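Local coordinates for 11S globulin subunit beta (Cucurbita maxima, PDB 2E9Q), which serves as a seed storage protein, a hexameric 11S globulin of the cupin type that holds a nutrient reserve in the pumpkin seed, at residues N208-F213 with E220-D225; P37-E42 with E184-G189. One frame throughout, in Å; residues are numbered along the deposited sequence. Where two conformers were deposited one is given.

Contact 1 of 2, residues N208-F213 with E220-D225; sequences NIFSGF and EAFQID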
loop_
_atom_site.group_PDB
_atom_site.type_symbol
_atom_site.label_atom_id
_atom_site.label_comp_id
_atom_site.label_asym_id
_atom_site.label_seq_id
_atom_site.Cartn_x
_atom_site.Cartn_y
_atom_site.Cartn_z
ATOM N N ASN A 208 -18.506 25.475 6.185
ATOM C CA ASN A 208 -17.245 25.486 5.455
ATOM C C ASN A 208 -16.119 25.450 6.490
ATOM O O ASN A 208 -16.377 25.604 7.681
ATOM C CB ASN A 208 -17.158 26.743 4.580
ATOM C CG ASN A 208 -17.239 28.025 5.389
ATOM O OD1 ASN A 208 -16.539 28.188 6.393
ATOM N ND2 ASN A 208 -18.088 28.946 4.950
ATOM N N ILE A 209 -14.877 25.267 6.053
ATOM C CA ILE A 209 -13.756 25.180 7.000
ATOM C C ILE A 209 -13.527 26.373 7.917
ATOM O O ILE A 209 -12.923 26.228 8.977
ATOM C CB ILE A 209 -12.426 24.915 6.281
ATOM C CG1 ILE A 209 -12.111 26.082 5.332
ATOM C CG2 ILE A 209 -12.496 23.574 5.565
ATOM C CD1 ILE A 209 -10.801 25.954 4.605
ATOM N N PHE A 210 -13.994 27.553 7.526
ATOM C CA PHE A 210 -13.784 28.725 8.366
ATOM C C PHE A 210 -14.796 28.847 9.493
ATOM O O PHE A 210 -14.483 29.402 10.539
ATOM C CB PHE A 210 -13.793 30.003 7.515
ATOM C CG PHE A 210 -12.712 30.036 6.487
ATOM C CD1 PHE A 210 -13.017 29.996 5.136
ATOM C CD2 PHE A 210 -11.371 30.023 6.873
ATOM C CE1 PHE A 210 -12.006 29.934 4.176
ATOM C CE2 PHE A 210 -10.352 29.960 5.919
ATOM C CZ PHE A 210 -10.674 29.913 4.570
ATOM N N SER A 211 -16.002 28.316 9.297
ATOM C CA SER A 211 -17.025 28.425 10.335
ATOM C C SER A 211 -16.674 27.693 11.615
ATOM O O SER A 211 -17.344 27.867 12.629
ATOM C CB SER A 211 -18.400 27.970 9.819
ATOM O OG SER A 211 -18.422 26.611 9.439
ATOM N N GLY A 212 -15.612 26.896 11.585
ATOM C CA GLY A 212 -15.204 26.184 12.783
ATOM C C GLY A 212 -14.169 26.919 13.625
ATOM O O GLY A 212 -13.849 26.483 14.728
ATOM N N PHE A 213 -13.640 28.034 13.122
ATOM C CA PHE A 213 -12.633 28.810 13.864
ATOM C C PHE A 213 -13.216 30.031 14.583
ATOM O O PHE A 213 -14.209 30.612 14.146
ATOM C CB PHE A 213 -11.519 29.300 12.921
ATOM C CG PHE A 213 -10.574 28.218 12.469
ATOM C CD1 PHE A 213 -9.669 27.647 13.356
ATOM C CD2 PHE A 213 -10.594 27.767 11.151
ATOM C CE1 PHE A 213 -8.801 26.644 12.942
ATOM C CE2 PHE A 213 -9.723 26.760 10.730
ATOM C CZ PHE A 213 -8.831 26.201 11.626
ATOM N N GLU A 220 -7.080 38.006 12.764
ATOM C CA GLU A 220 -5.634 38.122 12.729
ATOM C C GLU A 220 -5.090 37.435 11.476
ATOM O O GLU A 220 -4.334 38.027 10.706
ATOM C CB GLU A 220 -5.035 37.474 13.967
ATOM C CG GLU A 220 -3.546 37.665 14.081
ATOM C CD GLU A 220 -2.966 36.929 15.259
ATOM O OE1 GLU A 220 -3.537 37.035 16.365
ATOM O OE2 GLU A 220 -1.935 36.250 15.079
ATOM N N ALA A 221 -5.491 36.185 11.274
ATOM C CA ALA A 221 -5.047 35.408 10.126
ATOM C C ALA A 221 -5.177 36.168 8.809
ATOM O O ALA A 221 -4.210 36.273 8.051
ATOM C CB ALA A 221 -5.827 34.105 10.048
ATOM N N PHE A 222 -6.363 36.701 8.532
ATOM C CA PHE A 222 -6.574 37.423 7.280
ATOM C C PHE A 222 -6.437 38.937 7.388
ATOM O O PHE A 222 -6.484 39.632 6.376
ATOM C CB PHE A 222 -7.956 37.110 6.705
ATOM C CG PHE A 222 -8.152 35.678 6.333
ATOM C CD1 PHE A 222 -8.283 34.703 7.313
ATOM C CD2 PHE A 222 -8.233 35.301 4.995
ATOM C CE1 PHE A 222 -8.496 33.380 6.967
ATOM C CE2 PHE A 222 -8.446 33.971 4.639
ATOM C CZ PHE A 222 -8.578 33.011 5.627
ATOM N N GLN A 223 -6.268 39.446 8.605
ATOM C CA GLN A 223 -6.156 40.888 8.813
ATOM C C GLN A 223 -7.429 41.538 8.300
ATOM O O GLN A 223 -7.436 42.228 7.274
ATOM C CB GLN A 223 -4.935 41.451 8.081
ATOM C CG GLN A 223 -3.633 41.154 8.795
ATOM C CD GLN A 223 -3.621 41.701 10.213
ATOM O OE1 GLN A 223 -3.637 42.915 10.421
ATOM N NE2 GLN A 223 -3.603 40.807 11.196
ATOM N N ILE A 224 -8.511 41.294 9.032
ATOM C CA ILE A 224 -9.820 41.817 8.684
ATOM C C ILE A 224 -10.650 42.017 9.945
ATOM O O ILE A 224 -10.170 41.787 11.052
ATOM C CB ILE A 224 -10.559 40.844 7.752
ATOM C CG1 ILE A 224 -10.576 39.446 8.376
ATOM C CG2 ILE A 224 -9.882 40.815 6.390
ATOM C CD1 ILE A 224 -11.377 38.428 7.584
ATOM N N ASP A 225 -11.897 42.436 9.768
ATOM C CA ASP A 225 -12.797 42.675 10.890
ATOM C C ASP A 225 -13.901 41.629 10.979
ATOM O O ASP A 225 -14.139 40.876 10.029
ATOM C CB ASP A 225 -13.434 44.064 10.769
ATOM C CG ASP A 225 -14.058 44.308 9.401
ATOM O OD1 ASP A 225 -14.824 43.442 8.913
ATOM O OD2 ASP A 225 -13.784 45.375 8.812
#
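The F222 ring directs its edge toward the face of the F210 ring in an offset edge-to-face (T-shaped) pair, with centroids 5.5 Å apart and planes at 83°. The touch is made away from the ring centre: F222 CZ comes in obliquely, 3.5 Å from F210 CE2, whereas F210 CE2 sits at the edge of F222, near its plane. On the opposite side of the F210 ring I209 CG1 sits 3.9 Å above the plane, over its centre. The bond out of each phenylalanine backbone points toward the other segment, and CG anti to the carbonyl carbon (chi1 -61° in F210, -63° in F222) sets each ring beside its own backbone N.

N208 ties down the turn that carries F210. Its OD1 accepts from S211 N at 3.0 Å, an Asx motif at the start of a type I turn, and N208 O takes the S211 OG hydroxyl at 2.9 Å on a lone pair in the carbonyl plane. Q223 has positive phi and closes helix 215-222 with a Schellman motif; its NE2 reaches back to E220 O at 2.9 Å. L232 of helix 226-233 touches both rings, and Y429 of the second subunit packs on F210.

Phenylalanine suits both places because it is large, flat and without hydrogen-bonding groups. No hydrogen bond crosses between the segments; the loop and the helix end are joined here mainly by dispersion, probably with a small electrostatic contribution from the ring edge, in a buried setting next to the subunit interface.

Contact 2 of 2, residues P37-E42 with E184-G189; sequences PVRRAE and EQVERG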
loop_
_atom_site.group_PDB
_atom_site.type_symbol
_atom_site.label_atom_id
_atom_site.label_comp_id
_atom_site.label_asym_id
_atom_site.label_seq_id
_atom_site.Cartn_x
_atom_site.Cartn_y
_atom_site.Cartn_z
ATOM N N PRO A 37 -28.541 6.900 -7.980
ATOM C CA PRO A 37 -28.150 7.708 -6.822
ATOM C C PRO A 37 -29.157 7.424 -5.722
ATOM O O PRO A 37 -30.291 7.059 -6.008
ATOM C CB PRO A 37 -28.259 9.142 -7.338
ATOM C CG PRO A 37 -28.029 9.006 -8.792
ATOM C CD PRO A 37 -28.812 7.755 -9.144
ATOM N N VAL A 38 -28.757 7.588 -4.470
ATOM C CA VAL A 38 -29.671 7.324 -3.367
ATOM C C VAL A 38 -29.918 8.572 -2.528
ATOM O O VAL A 38 -30.828 8.602 -1.708
ATOM C CB VAL A 38 -29.132 6.214 -2.425
ATOM C CG1 VAL A 38 -28.952 4.920 -3.188
ATOM C CG2 VAL A 38 -27.816 6.653 -1.800
ATOM N N ARG A 39 -29.113 9.602 -2.737
ATOM C CA ARG A 39 -29.238 10.823 -1.958
ATOM C C ARG A 39 -29.112 12.054 -2.863
ATOM O O ARG A 39 -28.475 12.001 -3.908
ATOM C CB ARG A 39 -28.166 10.823 -0.867
ATOM C CG ARG A 39 -28.641 11.364 0.467
ATOM C CD ARG A 39 -27.688 11.004 1.613
ATOM N NE ARG A 39 -27.645 9.564 1.896
ATOM C CZ ARG A 39 -26.600 8.777 1.641
ATOM N NH1 ARG A 39 -26.658 7.482 1.935
ATOM N NH2 ARG A 39 -25.492 9.281 1.095
ATOM N N ARG A 40 -29.714 13.167 -2.448
ATOM C CA ARG A 40 -29.715 14.380 -3.249
ATOM C C ARG A 40 -29.699 15.657 -2.433
ATOM O O ARG A 40 -30.348 15.741 -1.397
ATOM C CB ARG A 40 -30.936 14.409 -4.168
ATOM C CG ARG A 40 -30.877 13.395 -5.278
ATOM C CD ARG A 40 -32.160 13.348 -6.081
ATOM N NE ARG A 40 -32.126 12.223 -7.005
ATOM C CZ ARG A 40 -31.907 10.965 -6.636
ATOM N NH1 ARG A 40 -31.708 10.659 -5.357
ATOM N NH2 ARG A 40 -31.873 10.010 -7.552
ATOM N N ALA A 41 -28.953 16.648 -2.921
ATOM C CA ALA A 41 -28.845 17.953 -2.271
ATOM C C ALA A 41 -29.093 19.060 -3.301
ATOM O O ALA A 41 -28.329 19.239 -4.257
ATOM C CB ALA A 41 -27.466 18.125 -1.638
ATOM N N GLU A 42 -30.175 19.797 -3.099
ATOM C CA GLU A 42 -30.557 20.879 -3.993
ATOM C C GLU A 42 -29.777 22.144 -3.657
ATOM O O GLU A 42 -29.593 22.490 -2.493
ATOM C CB GLU A 42 -32.068 21.137 -3.869
ATOM C CG GLU A 42 -32.944 19.964 -4.321
ATOM C CD GLU A 42 -33.023 19.837 -5.832
ATOM O OE1 GLU A 42 -33.328 18.725 -6.326
ATOM O OE2 GLU A 42 -32.788 20.860 -6.521
ATOM N N GLU A 184 -24.494 21.018 2.943
ATOM C CA GLU A 184 -24.950 19.977 3.850
ATOM C C GLU A 184 -24.223 18.720 3.378
ATOM O O GLU A 184 -24.776 17.934 2.615
ATOM C CB GLU A 184 -26.465 19.809 3.732
ATOM C CG GLU A 184 -27.189 19.904 5.070
ATOM C CD GLU A 184 -28.640 20.334 4.926
ATOM O OE1 GLU A 184 -29.415 19.607 4.268
ATOM O OE2 GLU A 184 -29.004 21.405 5.471
ATOM N N GLN A 185 -22.973 18.558 3.820
ATOM C CA GLN A 185 -22.130 17.425 3.427
ATOM C C GLN A 185 -22.928 16.145 3.222
ATOM O O GLN A 185 -23.399 15.526 4.181
ATOM C CB GLN A 185 -21.051 17.198 4.492
ATOM C CG GLN A 185 -19.637 17.084 3.934
ATOM C CD GLN A 185 -19.183 18.346 3.220
ATOM O OE1 GLN A 185 -18.954 19.381 3.843
ATOM N NE2 GLN A 185 -19.061 18.265 1.905
ATOM N N VAL A 186 -23.076 15.763 1.956
ATOM C CA VAL A 186 -23.829 14.572 1.582
ATOM C C VAL A 186 -22.935 13.522 0.929
ATOM O O VAL A 186 -23.358 12.381 0.725
ATOM C CB VAL A 186 -24.981 14.925 0.606
ATOM C CG1 VAL A 186 -24.415 15.526 -0.676
ATOM C CG2 VAL A 186 -25.815 13.671 0.303
ATOM N N GLU A 187 -21.706 13.915 0.593
ATOM C CA GLU A 187 -20.752 12.996 -0.018
ATOM C C GLU A 187 -20.814 11.702 0.784
ATOM O O GLU A 187 -20.826 10.607 0.220
ATOM C CB GLU A 187 -19.335 13.578 0.030
ATOM C CG GLU A 187 -19.215 14.959 -0.598
ATOM C CD GLU A 187 -19.802 16.057 0.273
ATOM O OE1 GLU A 187 -19.908 17.206 -0.201
ATOM O OE2 GLU A 187 -20.153 15.774 1.438
ATOM N N ARG A 188 -20.872 11.848 2.105
ATOM C CA ARG A 188 -20.967 10.715 3.022
ATOM C C ARG A 188 -21.849 11.121 4.202
ATOM O O ARG A 188 -22.184 10.298 5.059
ATOM C CB ARG A 188 -19.579 10.316 3.523
ATOM C CG ARG A 188 -18.561 10.088 2.413
ATOM C CD ARG A 188 -19.019 9.014 1.438
ATOM N NE ARG A 188 -19.023 7.678 2.023
ATOM C CZ ARG A 188 -17.949 6.905 2.118
ATOM N NH1 ARG A 188 -16.780 7.337 1.668
ATOM N NH2 ARG A 188 -18.048 5.692 2.648
ATOM N N GLY A 189 -22.213 12.402 4.232
ATOM C CA GLY A 189 -23.067 12.935 5.283
ATOM C C GLY A 189 -22.631 12.628 6.702
ATOM O O GLY A 189 -21.670 13.201 7.209
#
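V186 pushes its two methyl groups at the strand from the neighbouring loop, one toward R39, the other toward A41. Its side chain and that of R39 run past each other in opposite directions, so that the CG2 methyl lies alongside the aliphatic part of the arginine, 3.9 Å from R39 CB and 3.5 Å from R39 CD. A chi1 of 61° places CG1 of V186 between N and the carbonyl carbon, where it meets A41 CB at 4.1 Å, and leaves CG2 anti to N, along R39. A41 and V186 form the nearest CA pair, 7.2 Å between A41 CA and V186 CA, and no hydrogen bond joins the segments.

R39 bends at chi3 (-67°), which turns its guanidinium off the line of the methylenes. V186 O then lies near the guanidinium plane, at its edge, but 3.8 Å from R39 NH2; V38 CG2 packs over one face, 4.0 Å above the plane. Arginine fits this partly exposed position because its methylenes can cover a valine while its charged end lies past the methyl, beside V186 O. The short alanine fits with its CB alone meeting V186 CG1, and the branched valine fills both places, also touching V50 of strand 46-50.

Behind V186, E187 forms a salt bridge with R241, and R188 NH1 bonds to P172 O. V38 and R39 both face V50, a classic beta bulge. The loop thus packs on the hairpin of strands 39-43, outermost in its antiparallel sheet within this chain, and 46-50, in the N-terminal cupin domain of an 11S globulin.

Both contacts draw on the long connection that follows strand 176-178, but they join it to different elements: contact 2 sets it against strand 39-43, outermost within this chain in the N-terminal cupin sheet, and contact 1 ties its later part to the end of helix 215-222. Their centres are 26 Å apart and they do not touch. Contact 2 is nearer the middle of the chain, about 17 Å from its centre, yet only partly buried; contact 1 lies about 33 Å out and is nonetheless buried. Both border the second subunit, contact 1 much more extensively. Consistent with its burial, aromatic rings carry contact 1, whereas contact 2 combines aliphatic groups with an arginine at its margin.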